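PDB 6CPB: carbon monoxide oxidation system transcription regulator CooA-1 from Carboxydothermus hydrogenoformans, which probably binds DNA as a heme-containing, carbon monoxide-sensing transcription regulator, of which this chain is the heme domain. Local coordinates for residues T40-V48 and L92-Q100. Sequence-based numbering, arbitrary orientation. Where two conformers were deposited one is given.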
ATOM      1  N   THR A  40     -15.882   9.493   4.700  1.00 10.88           N
ATOM      2  CA  THR A  40     -15.346  10.049   5.938  1.00 11.03           C
ATOM      3  C   THR A  40     -14.403  11.206   5.613  1.00 10.97           C
ATOM      4  O   THR A  40     -13.406  11.033   4.909  1.00 12.06           O
ATOM      5  CB  THR A  40     -14.624   8.947   6.718  1.00 10.79           C
ATOM      6  OG1 THR A  40     -15.585   7.967   7.145  1.00 10.68           O
ATOM      7  CG2 THR A  40     -13.880   9.529   7.933  1.00 10.88           C
ATOM      8  N   GLU A  41     -14.732  12.393   6.117  0.51 11.11           N
ATOM      9  CA  GLU A  41     -13.983  13.584   5.726  0.51 11.63           C
ATOM     10  C   GLU A  41     -12.612  13.632   6.390  0.51 12.25           C
ATOM     11  O   GLU A  41     -11.623  14.014   5.754  0.51 14.25           O
ATOM     12  CB  GLU A  41     -14.777  14.842   6.061  0.51 13.87           C
ATOM     13  CG  GLU A  41     -15.876  15.162   5.069  0.51 18.23           C
ATOM     14  CD  GLU A  41     -16.434  16.564   5.257  0.51 23.78           C
ATOM     15  OE1 GLU A  41     -15.970  17.269   6.176  0.51 25.73           O
ATOM     16  OE2 GLU A  41     -17.328  16.965   4.483  0.51 26.34           O
ATOM     17  N   ARG A  42     -12.532  13.282   7.669  1.00 12.15           N
ATOM     18  CA  ARG A  42     -11.260  13.360   8.366  1.00 13.20           C
ATOM     19  C   ARG A  42     -10.295  12.326   7.804  1.00 12.86           C
ATOM     20  O   ARG A  42     -10.660  11.159   7.607  1.00 13.18           O
ATOM     21  CB  ARG A  42     -11.472  13.158   9.864  1.00 15.88           C
ATOM     22  CG  ARG A  42     -12.183  14.334  10.530  1.00 23.73           C
ATOM     23  CD  ARG A  42     -11.352  14.933  11.640  1.00 35.91           C
ATOM     24  NE  ARG A  42     -10.043  15.361  11.155  1.00 43.67           N
ATOM     25  CZ  ARG A  42      -9.076  15.841  11.928  1.00 49.75           C
ATOM     26  NH1 ARG A  42      -7.920  16.199  11.386  1.00 51.40           N
ATOM     27  NH2 ARG A  42      -9.257  15.960  13.236  1.00 51.54           N
ATOM     28  N   ASN A  43      -9.070  12.765   7.554  1.00 13.28           N
ATOM     29  CA  ASN A  43      -7.997  11.912   7.052  1.00 13.07           C
ATOM     30  C   ASN A  43      -7.245  11.378   8.266  1.00 12.25           C
ATOM     31  O   ASN A  43      -6.508  12.112   8.934  1.00 13.30           O
ATOM     32  CB  ASN A  43      -7.084  12.704   6.124  1.00 14.42           C
ATOM     33  CG  ASN A  43      -6.154  11.812   5.355  1.00 15.03           C
ATOM     34  OD1 ASN A  43      -5.918  10.675   5.755  1.00 15.69           O
ATOM     35  ND2 ASN A  43      -5.633  12.306   4.236  1.00 17.19           N
ATOM     36  N   LEU A  44      -7.477  10.112   8.578  1.00 12.26           N
ATOM     37  CA  LEU A  44      -7.040   9.514   9.823  1.00 13.07           C
ATOM     38  C   LEU A  44      -6.341   8.193   9.550  1.00 11.26           C
ATOM     39  O   LEU A  44      -6.614   7.513   8.555  1.00 12.16           O
ATOM     40  CB  LEU A  44      -8.256   9.196  10.718  1.00 18.73           C
ATOM     41  CG  LEU A  44      -9.310  10.250  10.999  1.00 21.20           C
ATOM     42  CD1 LEU A  44     -10.510   9.536  11.611  1.00 19.43           C
ATOM     43  CD2 LEU A  44      -8.757  11.316  11.930  1.00 22.82           C
ATOM     44  N   VAL A  45      -5.464   7.820  10.475  1.00 11.14           N
ATOM     45  CA  VAL A  45      -4.839   6.508  10.521  1.00 10.83           C
ATOM     46  C   VAL A  45      -5.360   5.809  11.761  1.00 10.47           C
ATOM     47  O   VAL A  45      -5.434   6.421  12.829  1.00 12.27           O
ATOM     48  CB  VAL A  45      -3.309   6.658  10.568  1.00 12.41           C
ATOM     49  CG1 VAL A  45      -2.635   5.335  10.829  1.00 13.64           C
ATOM     50  CG2 VAL A  45      -2.822   7.284   9.269  1.00 13.16           C
ATOM     51  N   PHE A  46      -5.747   4.548  11.621  1.00 10.62           N
ATOM     52  CA  PHE A  46      -6.251   3.791  12.755  1.00 11.15           C
ATOM     53  C   PHE A  46      -5.591   2.430  12.845  1.00 10.84           C
ATOM     54  O   PHE A  46      -5.296   1.794  11.833  1.00 11.93           O
ATOM     55  CB  PHE A  46      -7.779   3.652  12.738  1.00 11.92           C
ATOM     56  CG  PHE A  46      -8.297   2.726  11.677  1.00 12.99           C
ATOM     57  CD1 PHE A  46      -8.565   3.195  10.406  1.00 14.33           C
ATOM     58  CD2 PHE A  46      -8.504   1.378  11.954  1.00 14.65           C
ATOM     59  CE1 PHE A  46      -9.040   2.322   9.419  1.00 16.56           C
ATOM     60  CE2 PHE A  46      -8.965   0.514  10.987  1.00 16.35           C
ATOM     61  CZ  PHE A  46      -9.238   0.980   9.722  1.00 16.03           C
ATOM     62  N   LEU A  47      -5.387   2.002  14.086  1.00 11.54           N
ATOM     63  CA  LEU A  47      -4.758   0.747  14.453  1.00 11.71           C
ATOM     64  C   LEU A  47      -5.802  -0.109  15.169  1.00 10.91           C
ATOM     65  O   LEU A  47      -6.470   0.377  16.082  1.00 11.78           O
ATOM     66  CB  LEU A  47      -3.588   1.082  15.404  1.00 14.54           C
ATOM     67  CG  LEU A  47      -2.787  -0.029  16.054  1.00 16.86           C
ATOM     68  CD1 LEU A  47      -2.335  -1.082  15.038  1.00 17.45           C
ATOM     69  CD2 LEU A  47      -1.590   0.599  16.756  1.00 19.63           C
ATOM     70  N   VAL A  48      -5.938  -1.370  14.761  1.00 10.82           N
ATOM     71  CA  VAL A  48      -6.822  -2.299  15.460  1.00 10.79           C
ATOM     72  C   VAL A  48      -6.117  -2.763  16.731  1.00 10.12           C
ATOM     73  O   VAL A  48      -5.139  -3.511  16.678  1.00 11.94           O
ATOM     74  CB  VAL A  48      -7.216  -3.490  14.580  1.00 10.91           C
ATOM     75  CG1 VAL A  48      -8.197  -4.382  15.326  1.00 12.69           C
ATOM     76  CG2 VAL A  48      -7.828  -3.019  13.275  1.00 12.37           C
ATOM     77  N   LEU A  92      -7.311   2.511  17.918  1.00 10.24           N
ATOM     78  CA  LEU A  92      -6.616   3.754  18.230  1.00 10.38           C
ATOM     79  C   LEU A  92      -6.489   4.528  16.927  1.00 10.74           C
ATOM     80  O   LEU A  92      -6.120   3.946  15.906  1.00 12.93           O
ATOM     81  CB  LEU A  92      -5.217   3.463  18.790  1.00 11.46           C
ATOM     82  CG  LEU A  92      -5.189   2.763  20.147  1.00 15.15           C
ATOM     83  CD1 LEU A  92      -3.748   2.525  20.567  1.00 18.68           C
ATOM     84  CD2 LEU A  92      -5.930   3.570  21.215  1.00 19.30           C
ATOM     85  N   TYR A  93      -6.773   5.834  16.946  1.00 10.78           N
ATOM     86  CA  TYR A  93      -6.678   6.620  15.718  1.00 10.88           C
ATOM     87  C   TYR A  93      -6.058   7.988  15.963  1.00 11.34           C
ATOM     88  O   TYR A  93      -6.137   8.545  17.059  1.00 12.24           O
ATOM     89  CB  TYR A  93      -8.041   6.778  15.018  1.00 11.89           C
ATOM     90  CG  TYR A  93      -9.080   7.543  15.801  1.00 11.64           C
ATOM     91  CD1 TYR A  93      -9.901   6.893  16.696  1.00 12.92           C
ATOM     92  CD2 TYR A  93      -9.257   8.908  15.629  1.00 13.39           C
ATOM     93  CE1 TYR A  93     -10.866   7.567  17.401  1.00 14.83           C
ATOM     94  CE2 TYR A  93     -10.233   9.595  16.325  1.00 14.36           C
ATOM     95  CZ  TYR A  93     -11.021   8.915  17.220  1.00 14.71           C
ATOM     96  OH  TYR A  93     -11.994   9.567  17.934  1.00 16.94           O
ATOM     97  N   THR A  94      -5.458   8.527  14.907  1.00 11.99           N
ATOM     98  CA  THR A  94      -4.905   9.877  14.939  1.00 12.50           C
ATOM     99  C   THR A  94      -4.956  10.455  13.530  1.00 12.47           C
ATOM    100  O   THR A  94      -5.120   9.733  12.559  1.00 13.81           O
ATOM    101  CB  THR A  94      -3.483   9.872  15.524  1.00 13.41           C
ATOM    102  OG1 THR A  94      -3.093  11.206  15.865  1.00 15.87           O
ATOM    103  CG2 THR A  94      -2.454   9.313  14.558  1.00 13.85           C
ATOM    104  N   ASP A  95      -4.830  11.772  13.423  0.54 12.00           N
ATOM    105  CA  ASP A  95      -4.857  12.395  12.107  0.54 12.12           C
ATOM    106  C   ASP A  95      -3.578  12.081  11.336  0.54 12.33           C
ATOM    107  O   ASP A  95      -2.513  11.856  11.919  0.54 13.04           O
ATOM    108  CB  ASP A  95      -5.015  13.906  12.230  0.54 15.28           C
ATOM    109  CG  ASP A  95      -3.872  14.539  12.979  0.54 16.75           C
ATOM    110  OD1 ASP A  95      -3.903  14.519  14.225  0.54 17.85           O
ATOM    111  OD2 ASP A  95      -2.921  15.019  12.323  0.54 17.79           O
ATOM    112  N   ILE A  96      -3.687  12.093  10.003  0.54 12.62           N
ATOM    113  CA  ILE A  96      -2.587  11.639   9.150  0.54 13.46           C
ATOM    114  C   ILE A  96      -1.314  12.455   9.374  0.54 14.67           C
ATOM    115  O   ILE A  96      -0.212  11.894   9.397  0.54 15.40           O
ATOM    116  CB  ILE A  96      -3.015  11.603   7.669  0.54 15.34           C
ATOM    117  CG1 ILE A  96      -1.943  10.892   6.836  0.54 18.12           C
ATOM    118  CG2 ILE A  96      -3.297  13.012   7.133  0.54 16.55           C
ATOM    119  CD1 ILE A  96      -2.332  10.643   5.403  0.54 21.41           C
ATOM    120  N   ARG A  97      -1.425  13.778   9.519  1.00 15.79           N
ATOM    121  CA  ARG A  97      -0.211  14.565   9.732  1.00 19.19           C
ATOM    122  C   ARG A  97       0.512  14.122  10.996  1.00 16.57           C
ATOM    123  O   ARG A  97       1.745  13.989  11.015  1.00 16.82           O
ATOM    124  CB  ARG A  97      -0.552  16.052   9.835  1.00 25.71           C
ATOM    125  CG  ARG A  97      -0.927  16.728   8.528  1.00 40.13           C
ATOM    126  CD  ARG A  97      -1.150  18.219   8.758  1.00 53.46           C
ATOM    127  NE  ARG A  97      -1.606  18.915   7.557  1.00 64.56           N
ATOM    128  CZ  ARG A  97      -0.804  19.411   6.619  1.00 73.43           C
ATOM    129  NH1 ARG A  97       0.514  19.291   6.722  1.00 76.17           N
ATOM    130  NH2 ARG A  97      -1.323  20.028   5.566  1.00 76.31           N
ATOM    131  N   ASN A  98      -0.232  13.918  12.076  1.00 15.95           N
ATOM    132  CA  ASN A  98       0.397  13.467  13.303  1.00 15.02           C
ATOM    133  C   ASN A  98       1.023  12.097  13.109  1.00 14.14           C
ATOM    134  O   ASN A  98       2.127  11.832  13.600  1.00 14.63           O
ATOM    135  CB  ASN A  98      -0.609  13.452  14.445  1.00 16.10           C
ATOM    136  CG  ASN A  98       0.053  13.239  15.775  1.00 19.07           C
ATOM    137  OD1 ASN A  98       1.058  13.895  16.101  1.00 21.27           O
ATOM    138  ND2 ASN A  98      -0.483  12.322  16.555  1.00 20.59           N
ATOM    139  N   PHE A  99       0.322  11.207  12.411  1.00 13.71           N
ATOM    140  CA  PHE A  99       0.877   9.888  12.144  1.00 13.83           C
ATOM    141  C   PHE A  99       2.201   9.979  11.392  1.00 13.72           C
ATOM    142  O   PHE A  99       3.154   9.264  11.711  1.00 14.04           O
ATOM    143  CB  PHE A  99      -0.109   9.031  11.364  1.00 14.38           C
ATOM    144  CG  PHE A  99       0.412   7.666  11.120  1.00 14.77           C
ATOM    145  CD1 PHE A  99       0.534   6.773  12.174  1.00 15.16           C
ATOM    146  CD2 PHE A  99       0.865   7.293   9.874  1.00 15.07           C
ATOM    147  CE1 PHE A  99       1.045   5.512  11.973  1.00 16.78           C
ATOM    148  CE2 PHE A  99       1.374   6.005   9.665  1.00 15.77           C
ATOM    149  CZ  PHE A  99       1.459   5.126  10.711  1.00 16.05           C
ATOM    150  N   GLN A 100       2.269  10.823  10.366  1.00 13.71           N
ATOM    151  CA  GLN A 100       3.510  10.954   9.614  1.00 14.92           C
ATOM    152  C   GLN A 100       4.645  11.450  10.503  1.00 15.51           C
ATOM    153  O   GLN A 100       5.788  10.995  10.376  1.00 17.13           O
ATOM    154  CB  GLN A 100       3.269  11.851   8.400  1.00 16.71           C
ATOM    155  CG  GLN A 100       2.365  11.168   7.357  1.00 19.35           C
ATOM    156  CD  GLN A 100       1.842  12.101   6.288  1.00 24.73           C
ATOM    157  OE1 GLN A 100       1.780  13.315   6.476  1.00 27.60           O
ATOM    158  NE2 GLN A 100       1.452  11.531   5.157  1.00 28.15           N
TER
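With CG1 trans to its backbone N (chi1 171°), Val45 lays that methyl over one face of Phe99, whose CG is likewise trans to N (chi1 -178°), bringing the ring from the helix against the strand. CG1 stands 3.7 Å from the ring centroid, a CH-pi contact 11° off the ring normal, while CG2 lies against the CG and CD2 side of the ring. The frame is two antiparallel strands, 44-48 and 92-95, of the cyclic nucleotide-binding fold, here adapted to heme. Val45 and Thr94 form one hydrogen-bonded pair, Val45 N to Thr94 O at 2.8 Å, and Leu47 and Leu92 the next. Their side chains share the sheet face against which Phe99 and, through Phe109 and Met113, helix 108-135 pack. On the other face Phe46 and Tyr93 meet CB to CB at 3.9 Å in a non-hydrogen-bonded pair. Past Asp95 the second strand turns into a helix: Asp95 is its N-cap, OD2 in one conformer accepting from Asn98 N at 2.9 Å from above the carboxylate plane. Asn98 ND2 donates a hydrogen bond, in its amide plane, to Thr94 OG1, tying strand end to helix start. Ile96 N, starting the helix, donates a hydrogen bond to Asn43 O. Beside His78, a heme-iron ligand in this protein but not heme-bound in this chain, the Asn43 amide lies against Ile96, with Asn43 CG 3.6 Å from CG2 of one Ile96 conformer.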